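Long-range contact in prolyl oligopeptidase (Novosphingobium capsulatum, PDB 1YR2), which probably hydrolyses peptide bonds on the carboxyl side of proline, and to a lesser extent alanine, in oligopeptides, as a serine peptidase of family S9A: residues Tyr422-Val434 and Leu502-Ile514. Sequence-based numbering, arbitrary orientation.
Sequences YLSFSSFTQPATV and LTPWFSAGFMTWI
S426 OG comes within 4.2 Å of W505 CA and shares with F506 N a water, 3.0 Å from OG, that accepts from the amide. Next, S427 sets OG, hydrogen-bonded to I406 O, against P504 CB, while its carbonyl O sits in plane at the edge of the F506 ring. F428 buries more surface here than any other residue. With CG anti to the carbonyl carbon (chi1 -58°), its ring lies against P504, CE2 to CB 3.8 Å, and turns an edge toward the six-membered ring of W505 in an offset edge-to-face pair, planes at 62°. Here the tip of a propeller hairpin, a type I turn from S427 to Q430, meets the loop leading into helix 508-514 of the alpha/beta-hydrolase domain, an interdomain contact. No direct hydrogen bond crosses it; a second water donates to F428 O (2.7 Å) and accepts from S507 N. T429 lays CG2 across M511 SD at 3.8 Å. Beyond the turn, P431 makes a CH-pi contact with the F506 ring, CG lying 3.6 Å from the centroid and almost on the normal. Swapping F506 for an alanine would probably leave P431 CG no ring to sit over and open a gap beside F428 O.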
loop_
_atom_site.group_PDB
_atom_site.type_symbol
_atom_site.label_atom_id
_atom_site.label_comp_id
_atom_site.label_asym_id
_atom_site.label_seq_id
_atom_site.Cartn_x
_atom_site.Cartn_y
_atom_site.Cartn_z
ATOM N N TYR A 422 7.752 -17.725 8.667
ATOM C CA TYR A 422 6.613 -16.814 8.893
ATOM C C TYR A 422 6.412 -15.984 7.634
ATOM O O TYR A 422 7.382 -15.651 6.953
ATOM C CB TYR A 422 6.887 -15.894 10.082
ATOM C CG TYR A 422 7.200 -16.708 11.307
ATOM C CD1 TYR A 422 6.180 -17.196 12.117
ATOM C CD2 TYR A 422 8.508 -17.140 11.556
ATOM C CE1 TYR A 422 6.458 -18.037 13.226
ATOM C CE2 TYR A 422 8.805 -17.976 12.619
ATOM C CZ TYR A 422 7.775 -18.434 13.442
ATOM O OH TYR A 422 8.084 -19.266 14.480
ATOM N N LEU A 423 5.162 -15.653 7.344
ATOM C CA LEU A 423 4.769 -14.887 6.162
ATOM C C LEU A 423 3.735 -13.857 6.600
ATOM O O LEU A 423 2.790 -14.197 7.317
ATOM C CB LEU A 423 4.163 -15.865 5.128
ATOM C CG LEU A 423 3.678 -15.422 3.771
ATOM C CD1 LEU A 423 4.821 -14.782 3.036
ATOM C CD2 LEU A 423 3.316 -16.643 2.945
ATOM N N SER A 424 3.883 -12.612 6.163
ATOM C CA SER A 424 2.927 -11.565 6.450
ATOM C C SER A 424 1.846 -11.527 5.345
ATOM O O SER A 424 2.165 -11.504 4.164
ATOM C CB SER A 424 3.658 -10.225 6.585
ATOM O OG SER A 424 2.707 -9.211 6.856
ATOM N N PHE A 425 0.579 -11.530 5.739
ATOM C CA PHE A 425 -0.551 -11.646 4.798
ATOM C C PHE A 425 -1.603 -10.597 5.154
ATOM O O PHE A 425 -1.969 -10.405 6.355
ATOM C CB PHE A 425 -1.138 -13.030 4.877
ATOM C CG PHE A 425 -2.342 -13.234 4.025
ATOM C CD1 PHE A 425 -2.209 -13.475 2.688
ATOM C CD2 PHE A 425 -3.606 -13.167 4.567
ATOM C CE1 PHE A 425 -3.324 -13.697 1.897
ATOM C CE2 PHE A 425 -4.752 -13.344 3.764
ATOM C CZ PHE A 425 -4.609 -13.624 2.446
ATOM N N SER A 426 -2.191 -9.972 4.137
ATOM C CA SER A 426 -3.314 -9.074 4.377
ATOM C C SER A 426 -4.310 -9.154 3.227
ATOM O O SER A 426 -3.983 -9.649 2.116
ATOM C CB SER A 426 -2.815 -7.660 4.584
ATOM O OG SER A 426 -2.562 -7.067 3.324
ATOM N N SER A 427 -5.534 -8.721 3.466
ATOM C CA SER A 427 -6.508 -8.664 2.399
ATOM C C SER A 427 -7.660 -7.768 2.811
ATOM O O SER A 427 -7.618 -7.198 3.863
ATOM C CB SER A 427 -7.034 -10.073 2.036
ATOM O OG SER A 427 -7.634 -10.042 0.744
ATOM N N PHE A 428 -8.692 -7.653 1.975
ATOM C CA PHE A 428 -9.791 -6.731 2.261
ATOM C C PHE A 428 -10.499 -7.068 3.570
ATOM O O PHE A 428 -11.056 -6.181 4.207
ATOM C CB PHE A 428 -10.778 -6.681 1.102
ATOM C CG PHE A 428 -10.163 -6.282 -0.177
ATOM C CD1 PHE A 428 -9.772 -4.982 -0.384
ATOM C CD2 PHE A 428 -9.898 -7.239 -1.175
ATOM C CE1 PHE A 428 -9.167 -4.593 -1.560
ATOM C CE2 PHE A 428 -9.334 -6.844 -2.404
ATOM C CZ PHE A 428 -8.944 -5.515 -2.575
ATOM N N THR A 429 -10.440 -8.329 4.011
ATOM C CA THR A 429 -11.052 -8.696 5.293
ATOM C C THR A 429 -10.065 -9.276 6.255
ATOM O O THR A 429 -10.448 -9.944 7.233
ATOM C CB THR A 429 -12.164 -9.713 5.077
ATOM O OG1 THR A 429 -11.629 -10.814 4.309
ATOM C CG2 THR A 429 -13.256 -9.073 4.205
ATOM N N GLN A 430 -8.801 -8.983 6.037
ATOM C CA GLN A 430 -7.722 -9.470 6.906
ATOM C C GLN A 430 -6.693 -8.389 7.126
ATOM O O GLN A 430 -5.814 -8.156 6.283
ATOM C CB GLN A 430 -7.112 -10.728 6.305
ATOM C CG GLN A 430 -5.935 -11.323 7.064
ATOM C CD GLN A 430 -6.340 -11.758 8.428
ATOM O OE1 GLN A 430 -6.915 -12.832 8.579
ATOM N NE2 GLN A 430 -6.062 -10.928 9.430
ATOM N N PRO A 431 -6.754 -7.686 8.253
ATOM C CA PRO A 431 -5.646 -6.810 8.602
ATOM C C PRO A 431 -4.337 -7.596 8.655
ATOM O O PRO A 431 -4.353 -8.778 9.003
ATOM C CB PRO A 431 -6.042 -6.275 9.985
ATOM C CG PRO A 431 -7.514 -6.523 10.090
ATOM C CD PRO A 431 -7.788 -7.739 9.296
ATOM N N ALA A 432 -3.219 -6.944 8.329
ATOM C CA ALA A 432 -1.946 -7.608 8.161
ATOM C C ALA A 432 -1.716 -8.490 9.368
ATOM O O ALA A 432 -1.844 -8.047 10.505
ATOM C CB ALA A 432 -0.847 -6.639 8.060
ATOM N N THR A 433 -1.366 -9.722 9.084
ATOM C CA THR A 433 -1.167 -10.712 10.108
ATOM C C THR A 433 0.005 -11.597 9.801
ATOM O O THR A 433 0.338 -11.864 8.629
ATOM C CB THR A 433 -2.481 -11.547 10.267
ATOM O OG1 THR A 433 -2.345 -12.432 11.399
ATOM C CG2 THR A 433 -2.734 -12.499 9.070
ATOM N N VAL A 434 0.663 -12.071 10.841
ATOM C CA VAL A 434 1.716 -13.053 10.667
ATOM C C VAL A 434 1.142 -14.475 10.649
ATOM O O VAL A 434 0.450 -14.884 11.587
ATOM C CB VAL A 434 2.766 -12.900 11.812
ATOM C CG1 VAL A 434 3.811 -14.022 11.726
ATOM C CG2 VAL A 434 3.420 -11.492 11.776
ATOM N N LEU A 502 -3.766 -1.931 -7.830
ATOM C CA LEU A 502 -4.628 -2.054 -6.674
ATOM C C LEU A 502 -4.727 -3.510 -6.218
ATOM O O LEU A 502 -5.753 -4.168 -6.385
ATOM C CB LEU A 502 -5.991 -1.470 -6.946
ATOM C CG LEU A 502 -6.036 0.041 -7.081
ATOM C CD1 LEU A 502 -7.511 0.429 -7.206
ATOM C CD2 LEU A 502 -5.398 0.739 -5.893
ATOM N N THR A 503 -3.661 -3.981 -5.610
ATOM C CA THR A 503 -3.621 -5.311 -5.029
ATOM C C THR A 503 -4.319 -5.285 -3.679
ATOM O O THR A 503 -4.508 -4.225 -3.150
ATOM C CB THR A 503 -2.173 -5.782 -4.829
ATOM O OG1 THR A 503 -1.413 -4.780 -4.153
ATOM C CG2 THR A 503 -1.477 -5.891 -6.147
ATOM N N PRO A 504 -4.754 -6.429 -3.154
ATOM C CA PRO A 504 -5.540 -6.400 -1.918
ATOM C C PRO A 504 -4.821 -5.738 -0.725
ATOM O O PRO A 504 -3.638 -5.902 -0.532
ATOM C CB PRO A 504 -5.806 -7.889 -1.626
ATOM C CG PRO A 504 -5.762 -8.549 -2.984
ATOM C CD PRO A 504 -4.621 -7.815 -3.677
ATOM N N TRP A 505 -5.592 -5.039 0.086
ATOM C CA TRP A 505 -5.127 -4.473 1.338
ATOM C C TRP A 505 -6.325 -4.356 2.279
ATOM O O TRP A 505 -7.466 -4.443 1.833
ATOM C CB TRP A 505 -4.461 -3.118 1.113
ATOM C CG TRP A 505 -5.364 -1.930 0.982
ATOM C CD1 TRP A 505 -5.630 -1.006 1.945
ATOM C CD2 TRP A 505 -6.107 -1.532 -0.170
ATOM N NE1 TRP A 505 -6.521 -0.064 1.470
ATOM C CE2 TRP A 505 -6.826 -0.375 0.169
ATOM C CE3 TRP A 505 -6.266 -2.062 -1.454
ATOM C CZ2 TRP A 505 -7.651 0.285 -0.730
ATOM C CZ3 TRP A 505 -7.086 -1.393 -2.368
ATOM C CH2 TRP A 505 -7.772 -0.230 -1.989
ATOM N N PHE A 506 -6.053 -4.102 3.536
ATOM C CA PHE A 506 -7.120 -3.956 4.514
ATOM C C PHE A 506 -7.451 -2.497 4.703
ATOM O O PHE A 506 -6.598 -1.717 5.125
ATOM C CB PHE A 506 -6.782 -4.629 5.882
ATOM C CG PHE A 506 -7.882 -4.443 6.876
ATOM C CD1 PHE A 506 -9.012 -5.172 6.768
ATOM C CD2 PHE A 506 -7.810 -3.450 7.841
ATOM C CE1 PHE A 506 -10.119 -4.970 7.630
ATOM C CE2 PHE A 506 -8.881 -3.234 8.720
ATOM C CZ PHE A 506 -10.039 -4.000 8.603
ATOM N N SER A 507 -8.697 -2.131 4.406
ATOM C CA SER A 507 -9.238 -0.810 4.605
ATOM C C SER A 507 -10.340 -0.904 5.652
ATOM O O SER A 507 -11.332 -1.605 5.426
ATOM C CB SER A 507 -9.896 -0.323 3.291
ATOM O OG SER A 507 -10.677 0.827 3.505
ATOM N N ALA A 508 -10.183 -0.183 6.739
ATOM C CA ALA A 508 -11.212 -0.118 7.765
ATOM C C ALA A 508 -12.523 0.484 7.212
ATOM O O ALA A 508 -13.617 0.054 7.573
ATOM C CB ALA A 508 -10.715 0.667 8.961
ATOM N N GLY A 509 -12.424 1.494 6.352
ATOM C CA GLY A 509 -13.597 2.032 5.689
ATOM C C GLY A 509 -14.348 1.024 4.839
ATOM O O GLY A 509 -15.548 0.843 5.012
ATOM N N PHE A 510 -13.646 0.281 4.016
ATOM C CA PHE A 510 -14.327 -0.723 3.170
ATOM C C PHE A 510 -14.908 -1.833 4.032
ATOM O O PHE A 510 -16.022 -2.311 3.761
ATOM C CB PHE A 510 -13.457 -1.280 2.076
ATOM C CG PHE A 510 -13.057 -0.239 1.034
ATOM C CD1 PHE A 510 -13.899 0.851 0.738
ATOM C CD2 PHE A 510 -11.859 -0.336 0.396
ATOM C CE1 PHE A 510 -13.490 1.852 -0.178
ATOM C CE2 PHE A 510 -11.465 0.632 -0.553
ATOM C CZ PHE A 510 -12.266 1.720 -0.819
ATOM N N MET A 511 -14.213 -2.185 5.092
ATOM C CA MET A 511 -14.689 -3.240 5.999
ATOM C C MET A 511 -15.983 -2.860 6.707
ATOM O O MET A 511 -16.818 -3.724 7.015
ATOM C CB MET A 511 -13.618 -3.568 7.013
ATOM C CG MET A 511 -13.882 -4.811 7.853
ATOM S SD MET A 511 -13.827 -6.318 6.805
ATOM C CE MET A 511 -15.052 -7.107 7.597
ATOM N N THR A 512 -16.132 -1.577 6.996
ATOM C CA THR A 512 -17.344 -1.057 7.618
ATOM C C THR A 512 -18.546 -1.366 6.708
ATOM O O THR A 512 -19.611 -1.787 7.187
ATOM C CB THR A 512 -17.208 0.487 7.850
ATOM O OG1 THR A 512 -16.131 0.756 8.752
ATOM C CG2 THR A 512 -18.490 1.107 8.504
ATOM N N TRP A 513 -18.404 -1.092 5.408
ATOM C CA TRP A 513 -19.464 -1.372 4.453
ATOM C C TRP A 513 -19.755 -2.864 4.387
ATOM O O TRP A 513 -20.905 -3.258 4.498
ATOM C CB TRP A 513 -19.093 -0.876 3.060
ATOM C CG TRP A 513 -20.073 -1.049 1.993
ATOM C CD1 TRP A 513 -20.135 -2.050 1.089
ATOM C CD2 TRP A 513 -21.154 -0.153 1.669
ATOM N NE1 TRP A 513 -21.182 -1.847 0.229
ATOM C CE2 TRP A 513 -21.822 -0.688 0.558
ATOM C CE3 TRP A 513 -21.595 1.054 2.196
ATOM C CZ2 TRP A 513 -22.895 -0.054 -0.054
ATOM C CZ3 TRP A 513 -22.677 1.705 1.575
ATOM C CH2 TRP A 513 -23.320 1.133 0.483
ATOM N N ILE A 514 -18.725 -3.681 4.225
ATOM C CA ILE A 514 -18.899 -5.141 4.095
ATOM C C ILE A 514 -19.516 -5.751 5.357
ATOM O O ILE A 514 -20.423 -6.593 5.275
ATOM C CB ILE A 514 -17.560 -5.787 3.794
ATOM C CG1 ILE A 514 -16.970 -5.231 2.463
ATOM C CG2 ILE A 514 -17.703 -7.327 3.811
ATOM C CD1 ILE A 514 -15.457 -5.349 2.372
HETATM O O HOH W 1 -3.179 -4.250 4.267
HETATM O O HOH W 2 -11.021 -3.549 3.456
#